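PDB 4JGB: putative exported protein from Burkholderia pseudomallei, which has no established function but belongs to the NAD(P)H-binding Rossmann-fold proteins and may act as an NAD(P)-dependent oxidoreductase. Local coordinates for residues Y140-L143 and S144-D148; G202-I205 and R206-A209. All coordinates share one frame; numbering follows the deposited sequence.

Contact 1: Y140-L143 and S144-D148; sequences YGYL and STVQD
Ser144 and Tyr140 meet through two hydrogen bonds on one acceptor, near the C-terminal end of helix 130-143. Ser144 N reaches Tyr140 O at 3.0 Å, continuing the i to i+4 helical pattern. In the conformer described, one of two modelled for this serine, Ser144 OG adds a second bond to Tyr140 O at 2.8 Å from above the carbonyl plane. With OG anti to its own carbonyl carbon (chi1 -49°), the hydroxyl of this conformer folds back over the preceding turn, though its place is less certain than that of the backbone. Tyr142 O is gripped in the same double fashion by the next residue: Thr145 OG1 lies in the carbonyl plane at 2.6 Å, and Thr145 N is 3.0 Å from the same oxygen. This backbone bond spans three residues where that of Ser144 N spans four. A type I beta turn from Leu143 to Val146 then leads the chain onward.

Contacts of the rings are looser. In the same conformer Ser144 OG stands over one face of the Tyr140 ring, displaced toward the rim and 3.6 Å from Tyr140 CE2. Apolar packing on the other tyrosine comes from one branch of valine, Val146 CG2, at 4.2 Å from Tyr142 CZ, the two side chains meeting at a slant.

Tyr142 and Leu143 both pack on Val91 of helix 83-97, and Val146 and Asp148 reach Arg95 there, the aspartate by a salt bridge. Tyr140 and Leu143 lie against Trp151 and Phe153; the segment thus connects helix 130-143 to strand 150-155 and packs against helix 83-97.

Contact 2: G202-I205 and R206-A209; sequences GRFI and RQAA
Arg203 and Gln207 are linked through a water, which donates to Arg203 O at 3.2 Å and to Gln207 OE1 at 2.5 Å; the second bond is unusually short, and its exact length carries little weight. The extended glutamine chain brings its amide oxygen back alongside the loop, where the water spans the two residues.

Phe204 follows as the main apolar element. Its ring receives Ala209 over one face, the methyl Ala209 CB lying 3.7 Å from Phe204 CG, while Gln207 OE1 sits at the edge, near the ring plane, 3.6 Å from Phe204 CD1. Ring and amide planes are inclined by 44°, and the two side chains cross at about a right angle. The backbone of Phe204 opens a type II beta turn ending at Gln207, closed by a weak hydrogen bond from Gln207 N to Phe204 O at 3.3 Å.

Ile205 occupies the second turn position. Its CG2, anti to the backbone N, lies over one face of the Arg206 guanidinium, 3.6 Å from Arg206 NH1. The arginine chain, bent at chi3 (-69°), brings this flat group back over the methyl; NH1 also meets Leu149 O and forms a salt bridge with Asp150.

Glu198 of helix 188-201 accepts hydrogen bonds from the backbone N atoms of Arg203 and Phe204. Beyond the turn, Gln207 and Ala209 pair through their backbones with strand 150-155, placing strand 207-212 in the mixed sheet.

How the contacts relate
Contact 1 precedes contact 2 along the chain, and their centres lie about 12 Å apart. Strand 150-155 is their common neighbour: contact 1 is the exit from helix 130-143 leading into it, whereas contact 2 is the connection from helix 188-201 into strand 207-212, its parallel partner in the mixed sheet. The two also touch directly. Arg206 CD packs 3.5 Å from Val146 O and 3.6 Å from Gln147 O, and Tyr140 CE1 lies 3.8 Å from Ala208 N. Both contacts are therefore helix-to-strand connections entering adjacent strands, consistent with the alternating helices and parallel strands of a Rossmann-type fold.

Contact 1: Y140-L143 and S144-D148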
loop_
_atom_site.group_PDB
_atom_site.type_symbol
_atom_site.label_atom_id
_atom_site.label_comp_id
_atom_site.label_asym_id
_atom_site.label_seq_id
_atom_site.Cartn_x
_atom_site.Cartn_y
_atom_site.Cartn_z
ATOM N N TYR A 140 -3.495 10.327 1.795
ATOM C CA TYR A 140 -4.903 9.964 1.597
ATOM C C TYR A 140 -5.758 11.186 1.215
ATOM O O TYR A 140 -6.571 11.106 0.313
ATOM C CB TYR A 140 -5.488 9.269 2.828
ATOM C CG TYR A 140 -6.955 8.954 2.639
ATOM C CD1 TYR A 140 -7.348 7.886 1.834
ATOM C CD2 TYR A 140 -7.958 9.741 3.239
ATOM C CE1 TYR A 140 -8.687 7.589 1.631
ATOM C CE2 TYR A 140 -9.311 9.445 3.037
ATOM C CZ TYR A 140 -9.661 8.363 2.234
ATOM O OH TYR A 140 -10.972 8.026 2.012
ATOM N N GLY A 141 -5.571 12.315 1.906
ATOM C CA GLY A 141 -6.188 13.585 1.488
ATOM C C GLY A 141 -5.942 13.938 0.025
ATOM O O GLY A 141 -6.854 14.353 -0.689
ATOM N N TYR A 142 -4.708 13.773 -0.442
ATOM C CA TYR A 142 -4.428 14.051 -1.846
ATOM C C TYR A 142 -5.164 13.093 -2.809
ATOM O O TYR A 142 -5.813 13.525 -3.775
ATOM C CB TYR A 142 -2.918 14.074 -2.128
ATOM C CG TYR A 142 -2.647 14.042 -3.595
ATOM C CD1 TYR A 142 -2.806 15.185 -4.372
ATOM C CD2 TYR A 142 -2.269 12.846 -4.231
ATOM C CE1 TYR A 142 -2.580 15.152 -5.743
ATOM C CE2 TYR A 142 -2.044 12.807 -5.601
ATOM C CZ TYR A 142 -2.195 13.966 -6.339
ATOM O OH TYR A 142 -1.968 13.952 -7.688
ATOM N N LEU A 143 -5.047 11.796 -2.543
ATOM C CA LEU A 143 -5.723 10.763 -3.324
ATOM C C LEU A 143 -7.257 10.906 -3.415
ATOM O O LEU A 143 -7.859 10.500 -4.417
ATOM C CB LEU A 143 -5.346 9.377 -2.785
ATOM C CG LEU A 143 -3.941 8.885 -3.090
ATOM C CD1 LEU A 143 -3.642 7.665 -2.212
ATOM C CD2 LEU A 143 -3.770 8.547 -4.577
ATOM N N SER A 144 -7.889 11.482 -2.389
ATOM C CA SER A 144 -9.343 11.725 -2.399
ATOM C C SER A 144 -9.750 12.737 -3.473
ATOM O O SER A 144 -10.927 12.829 -3.851
ATOM C CB SER A 144 -9.821 12.210 -1.023
ATOM O OG SER A 144 -9.331 11.374 0.006
ATOM N N THR A 145 -8.792 13.518 -3.964
ATOM C CA THR A 145 -9.089 14.459 -5.066
ATOM C C THR A 145 -8.938 13.777 -6.438
ATOM O O THR A 145 -9.159 14.387 -7.497
ATOM C CB THR A 145 -8.180 15.707 -5.014
ATOM O OG1 THR A 145 -6.841 15.323 -5.360
ATOM C CG2 THR A 145 -8.192 16.324 -3.590
ATOM N N VAL A 146 -8.548 12.512 -6.435
ATOM C CA VAL A 146 -8.245 11.872 -7.689
ATOM C C VAL A 146 -9.442 10.983 -8.001
ATOM O O VAL A 146 -9.696 10.001 -7.292
ATOM C CB VAL A 146 -6.917 11.101 -7.594
ATOM C CG1 VAL A 146 -6.680 10.236 -8.831
ATOM C CG2 VAL A 146 -5.749 12.064 -7.326
ATOM N N GLN A 147 -10.157 11.338 -9.063
ATOM C CA GLN A 147 -11.395 10.655 -9.431
ATOM C C GLN A 147 -11.193 9.725 -10.609
ATOM O O GLN A 147 -12.017 8.848 -10.870
ATOM C CB GLN A 147 -12.466 11.689 -9.818
ATOM C CG GLN A 147 -12.832 12.681 -8.714
ATOM C CD GLN A 147 -13.951 12.175 -7.817
ATOM O OE1 GLN A 147 -13.778 11.222 -7.050
ATOM N NE2 GLN A 147 -15.121 12.820 -7.910
ATOM N N ASP A 148 -10.112 9.948 -11.343
ATOM C CA ASP A 148 -9.966 9.349 -12.651
ATOM C C ASP A 148 -9.086 8.073 -12.653
ATOM O O ASP A 148 -8.890 7.456 -13.700
ATOM C CB ASP A 148 -9.400 10.401 -13.605
ATOM C CG ASP A 148 -8.013 10.864 -13.191
ATOM O OD1 ASP A 148 -7.858 11.524 -12.138
ATOM O OD2 ASP A 148 -7.071 10.534 -13.898
#

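Contact 2: G202-I205 and R206-A209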
loop_
_atom_site.group_PDB
_atom_site.type_symbol
_atom_site.label_atom_id
_atom_site.label_comp_id
_atom_site.label_asym_id
_atom_site.label_seq_id
_atom_site.Cartn_x
_atom_site.Cartn_y
_atom_site.Cartn_z
ATOM N N GLY A 202 -10.833 -5.411 -6.541
ATOM C CA GLY A 202 -11.349 -4.047 -6.540
ATOM C C GLY A 202 -12.574 -3.833 -5.646
ATOM O O GLY A 202 -13.594 -3.273 -6.087
ATOM N N ARG A 203 -12.479 -4.262 -4.388
ATOM C CA ARG A 203 -13.569 -4.035 -3.447
ATOM C C ARG A 203 -13.548 -2.600 -2.885
ATOM O O ARG A 203 -14.578 -2.108 -2.410
ATOM C CB ARG A 203 -13.571 -5.066 -2.308
ATOM C CG ARG A 203 -14.142 -6.441 -2.675
ATOM C CD ARG A 203 -13.860 -7.456 -1.571
ATOM N NE ARG A 203 -14.645 -7.135 -0.391
ATOM C CZ ARG A 203 -14.218 -7.179 0.864
ATOM N NH1 ARG A 203 -12.966 -7.580 1.173
ATOM N NH2 ARG A 203 -15.066 -6.832 1.830
ATOM N N PHE A 204 -12.414 -1.911 -3.021
ATOM C CA PHE A 204 -12.176 -0.646 -2.317
ATOM C C PHE A 204 -11.610 0.393 -3.277
ATOM O O PHE A 204 -10.561 0.974 -3.010
ATOM C CB PHE A 204 -11.194 -0.886 -1.140
ATOM C CG PHE A 204 -11.704 -1.873 -0.113
ATOM C CD1 PHE A 204 -12.743 -1.519 0.754
ATOM C CD2 PHE A 204 -11.154 -3.140 -0.005
ATOM C CE1 PHE A 204 -13.240 -2.419 1.695
ATOM C CE2 PHE A 204 -11.652 -4.049 0.932
ATOM C CZ PHE A 204 -12.688 -3.689 1.791
ATOM N N ILE A 205 -12.291 0.579 -4.414
ATOM C CA ILE A 205 -11.876 1.515 -5.466
ATOM C C ILE A 205 -12.128 2.930 -4.986
ATOM O O ILE A 205 -13.227 3.258 -4.534
ATOM C CB ILE A 205 -12.637 1.258 -6.800
ATOM C CG1 ILE A 205 -12.372 -0.173 -7.304
ATOM C CG2 ILE A 205 -12.290 2.301 -7.881
ATOM C CD1 ILE A 205 -10.931 -0.478 -7.644
ATOM N N ARG A 206 -11.081 3.744 -5.058
ATOM C CA ARG A 206 -11.072 5.102 -4.532
ATOM C C ARG A 206 -11.479 5.186 -3.059
ATOM O O ARG A 206 -12.101 6.138 -2.642
ATOM C CB ARG A 206 -11.882 6.051 -5.434
ATOM C CG ARG A 206 -11.149 6.363 -6.736
ATOM C CD ARG A 206 -11.963 7.312 -7.615
ATOM N NE ARG A 206 -13.164 6.647 -8.124
ATOM C CZ ARG A 206 -13.175 5.778 -9.132
ATOM N NH1 ARG A 206 -12.039 5.429 -9.741
ATOM N NH2 ARG A 206 -14.323 5.221 -9.518
ATOM N N GLN A 207 -11.098 4.172 -2.279
ATOM C CA GLN A 207 -11.424 4.118 -0.860
ATOM C C GLN A 207 -10.169 3.734 -0.111
ATOM O O GLN A 207 -9.239 3.136 -0.685
ATOM C CB GLN A 207 -12.540 3.079 -0.582
ATOM C CG GLN A 207 -13.898 3.413 -1.208
ATOM C CD GLN A 207 -14.991 2.369 -0.930
ATOM O OE1 GLN A 207 -14.706 1.232 -0.616
ATOM N NE2 GLN A 207 -16.265 2.780 -1.064
ATOM N N ALA A 208 -10.137 4.099 1.166
ATOM C CA ALA A 208 -9.204 3.484 2.115
ATOM C C ALA A 208 -9.670 2.056 2.320
ATOM O O ALA A 208 -10.866 1.734 2.115
ATOM C CB ALA A 208 -9.211 4.248 3.445
ATOM N N ALA A 209 -8.729 1.203 2.721
ATOM C CA ALA A 209 -8.963 -0.214 2.935
ATOM C C ALA A 209 -8.004 -0.636 4.014
ATOM O O ALA A 209 -6.909 -0.080 4.102
ATOM C CB ALA A 209 -8.623 -0.983 1.655
HETATM O O HOH W 1 -16.278 -0.694 -0.082
#